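Local coordinates for CREG-like beta-barrel domain-containing protein (Agrobacterium tumefaciens, PDB 3DNH) that is of unknown function but has a CREG-like beta-barrel domain related to pyridoxamine 5'-phosphate oxidases, and so may bind a flavin, at residues T174-M183 with T217-D225. Numbering follows the deposited sequence.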
loop_
_atom_site.group_PDB
_atom_site.type_symbol
_atom_site.label_atom_id
_atom_site.label_comp_id
_atom_site.label_asym_id
_atom_site.label_seq_id
_atom_site.Cartn_x
_atom_site.Cartn_y
_atom_site.Cartn_z
ATOM N N THR A 174 4.784 15.414 17.274
ATOM C CA THR A 174 4.316 16.728 17.715
ATOM C C THR A 174 4.533 16.957 19.199
ATOM O O THR A 174 4.023 16.217 20.021
ATOM C CB THR A 174 2.821 16.917 17.397
ATOM O OG1 THR A 174 2.633 16.691 16.003
ATOM C CG2 THR A 174 2.373 18.320 17.776
ATOM N N ASP A 175 5.250 18.023 19.546
ATOM C CA ASP A 175 5.566 18.291 20.933
ATOM C C ASP A 175 4.365 18.904 21.668
ATOM O O ASP A 175 3.890 19.988 21.313
ATOM C CB ASP A 175 6.786 19.202 20.993
ATOM C CG ASP A 175 7.330 19.379 22.401
ATOM O OD1 ASP A 175 6.752 18.837 23.376
ATOM O OD2 ASP A 175 8.369 20.065 22.521
ATOM N N LEU A 176 3.902 18.215 22.715
ATOM C CA LEU A 176 2.712 18.652 23.459
ATOM C C LEU A 176 3.044 19.458 24.725
ATOM O O LEU A 176 2.146 20.038 25.326
ATOM C CB LEU A 176 1.761 17.486 23.774
ATOM C CG LEU A 176 1.250 16.579 22.612
ATOM C CD1 LEU A 176 0.279 15.508 23.115
ATOM C CD2 LEU A 176 0.653 17.328 21.456
ATOM N N SER A 177 4.326 19.480 25.114
ATOM C CA SER A 177 4.842 20.260 26.260
ATOM C C SER A 177 4.566 21.717 26.059
ATOM O O SER A 177 4.776 22.221 24.962
ATOM C CB SER A 177 6.353 20.125 26.347
ATOM O OG SER A 177 6.699 18.777 26.251
ATOM N N GLY A 178 4.094 22.401 27.095
ATOM C CA GLY A 178 3.792 23.833 26.977
ATOM C C GLY A 178 2.374 24.101 26.503
ATOM O O GLY A 178 1.866 25.198 26.691
ATOM N N ALA A 179 1.732 23.087 25.924
ATOM C CA ALA A 179 0.371 23.186 25.342
ATOM C C ALA A 179 -0.733 22.444 26.110
ATOM O O ALA A 179 -1.801 22.213 25.549
ATOM C CB ALA A 179 0.373 22.694 23.890
ATOM N N GLU A 180 -0.509 22.129 27.390
ATOM C CA GLU A 180 -1.530 21.406 28.171
ATOM C C GLU A 180 -2.902 22.075 28.168
ATOM O O GLU A 180 -3.908 21.380 28.128
ATOM C CB GLU A 180 -1.085 21.108 29.610
ATOM C CG GLU A 180 -0.009 22.015 30.174
ATOM C CD GLU A 180 1.348 21.779 29.532
ATOM O OE1 GLU A 180 1.817 22.694 28.837
ATOM O OE2 GLU A 180 1.938 20.691 29.700
ATOM N N GLU A 181 -2.946 23.416 28.199
ATOM C CA GLU A 181 -4.225 24.141 28.111
ATOM C C GLU A 181 -5.019 23.829 26.832
ATOM O O GLU A 181 -6.223 23.521 26.901
ATOM C CB GLU A 181 -4.034 25.662 28.287
ATOM C CG GLU A 181 -5.056 26.460 27.456
ATOM C CD GLU A 181 -5.512 27.765 28.079
ATOM O OE1 GLU A 181 -4.935 28.166 29.118
ATOM O OE2 GLU A 181 -6.457 28.380 27.524
ATOM N N LEU A 182 -4.366 23.910 25.667
ATOM C CA LEU A 182 -4.993 23.506 24.383
ATOM C C LEU A 182 -5.449 22.046 24.393
ATOM O O LEU A 182 -6.541 21.701 23.934
ATOM C CB LEU A 182 -3.976 23.654 23.245
ATOM C CG LEU A 182 -4.460 23.214 21.864
ATOM C CD1 LEU A 182 -5.497 24.193 21.319
ATOM C CD2 LEU A 182 -3.283 23.088 20.884
HETATM N N MSE A 183 -4.571 21.186 24.892
HETATM C CA MSE A 183 -4.823 19.746 24.868
HETATM C C MSE A 183 -5.966 19.395 25.826
HETATM O O MSE A 183 -6.762 18.510 25.532
HETATM C CB MSE A 183 -3.525 18.975 25.187
HETATM C CG MSE A 183 -2.371 19.208 24.145
HETATM SE SE MSE A 183 -2.971 19.301 22.223
HETATM C CE MSE A 183 -3.705 17.516 21.949
ATOM N N THR A 217 -10.814 15.589 13.445
ATOM C CA THR A 217 -10.525 14.396 14.230
ATOM C C THR A 217 -9.596 14.712 15.382
ATOM O O THR A 217 -9.652 14.021 16.415
ATOM C CB THR A 217 -9.969 13.217 13.364
ATOM O OG1 THR A 217 -8.770 13.634 12.691
ATOM C CG2 THR A 217 -11.023 12.819 12.301
ATOM N N SER A 218 -8.754 15.748 15.232
ATOM C CA SER A 218 -7.734 16.020 16.190
ATOM C C SER A 218 -7.191 17.416 16.026
ATOM O O SER A 218 -6.923 17.847 14.902
ATOM C CB SER A 218 -6.596 14.974 16.049
ATOM O OG SER A 218 -5.711 14.989 17.138
ATOM N N ILE A 219 -7.021 18.127 17.158
ATOM C CA ILE A 219 -6.360 19.454 17.189
ATOM C C ILE A 219 -5.095 19.307 18.012
ATOM O O ILE A 219 -5.127 18.679 19.068
ATOM C CB ILE A 219 -7.258 20.528 17.843
ATOM C CG1 ILE A 219 -8.599 20.643 17.064
ATOM C CG2 ILE A 219 -6.488 21.867 17.988
ATOM C CD1 ILE A 219 -9.706 21.372 17.793
ATOM N N ASP A 220 -3.988 19.862 17.518
ATOM C CA ASP A 220 -2.708 19.791 18.248
ATOM C C ASP A 220 -1.982 21.140 18.126
ATOM O O ASP A 220 -2.446 22.040 17.403
ATOM C CB ASP A 220 -1.875 18.544 17.801
ATOM C CG ASP A 220 -1.483 18.580 16.310
ATOM O OD1 ASP A 220 -0.708 19.497 15.915
ATOM O OD2 ASP A 220 -1.937 17.706 15.519
ATOM N N PRO A 221 -0.874 21.321 18.851
ATOM C CA PRO A 221 -0.240 22.638 18.729
ATOM C C PRO A 221 0.173 23.100 17.317
ATOM O O PRO A 221 0.331 24.315 17.083
ATOM C CB PRO A 221 1.010 22.496 19.630
ATOM C CG PRO A 221 0.590 21.509 20.658
ATOM C CD PRO A 221 -0.202 20.480 19.872
ATOM N N ASP A 222 0.371 22.163 16.405
ATOM C CA ASP A 222 0.889 22.489 15.066
ATOM C C ASP A 222 -0.206 22.538 13.981
ATOM O O ASP A 222 0.000 23.082 12.868
ATOM C CB ASP A 222 1.978 21.474 14.664
ATOM C CG ASP A 222 3.260 21.641 15.469
ATOM O OD1 ASP A 222 3.482 22.727 16.054
ATOM O OD2 ASP A 222 4.045 20.670 15.516
ATOM N N GLY A 223 -1.381 22.034 14.325
ATOM C CA GLY A 223 -2.508 22.094 13.387
ATOM C C GLY A 223 -3.648 21.144 13.692
ATOM O O GLY A 223 -3.809 20.703 14.827
ATOM N N ILE A 224 -4.415 20.805 12.655
ATOM C CA ILE A 224 -5.699 20.163 12.825
ATOM C C ILE A 224 -5.803 19.043 11.801
ATOM O O ILE A 224 -5.584 19.274 10.589
ATOM C CB ILE A 224 -6.902 21.177 12.570
ATOM C CG1 ILE A 224 -6.832 22.412 13.497
ATOM C CG2 ILE A 224 -8.289 20.393 12.690
ATOM C CD1 ILE A 224 -7.760 23.631 13.063
ATOM N N ASP A 225 -6.185 17.853 12.262
ATOM C CA ASP A 225 -6.333 16.753 11.353
ATOM C C ASP A 225 -7.789 16.679 11.074
ATOM O O ASP A 225 -8.592 16.841 12.003
ATOM C CB ASP A 225 -5.859 15.449 11.984
ATOM C CG ASP A 225 -4.315 15.291 11.938
ATOM O OD1 ASP A 225 -3.596 16.087 11.313
ATOM O OD2 ASP A 225 -3.841 14.330 12.522
HETATM O O HOH W 1 6.099 20.017 17.585
#
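P221, at the head of a tight beta hairpin, packs against A179, L176 and M183 in a largely apolar contact between the lead-in to helix 180-194 and the turn joining strands 215-220 and 223-227. P221 has more of its surface buried by the other segment than any other residue here, touching T174, D175, L176, A179, L182 and M183. Its CG lies 3.4 Å from A179 CB, tighter than usual van der Waals contact. Its CD meets L176 CD2 at 3.6 Å and M183 SE at 3.8 Å; the L176 and M183 side chains each run at about a right angle to that of P221. M183, a selenomethionine, is bent at chi2 (-39°) and chi3 (-63°), which folds its tip back to the strand and places CE 3.4 Å from the carbonyl oxygen of I219. L182 sends its CD2 methyl to the D220-P221 peptide, 3.6 Å from P221 N, and its CD1 meets I219 CG2 at 4.2 Å.

The type II turn from L176 to A179, closed by A179 N to L176 O, ends at the N-cap residue A179. On the hairpin D220 OD1 accepts D222 N through its anti lone pair (2.9 Å), an Asx turn. That carboxylate also salt-bridges R234. Near the start of 174-183, T174 CG2, anti to its backbone nitrogen, packs as a methyl against the carboxylates of D220 and D222. The polar link there is one water that accepts from D175 N and donates to D222 OD2. R33 binds T174 OG1 and D222 OD2, tying helix 28-38 to both segments. F247 of helix 244-254 touches L182 and I219, strand 232-236 lies against D222, and T174 and M183 meet the loop between barrel strands 54-63 and 69-74, through D66 and P65.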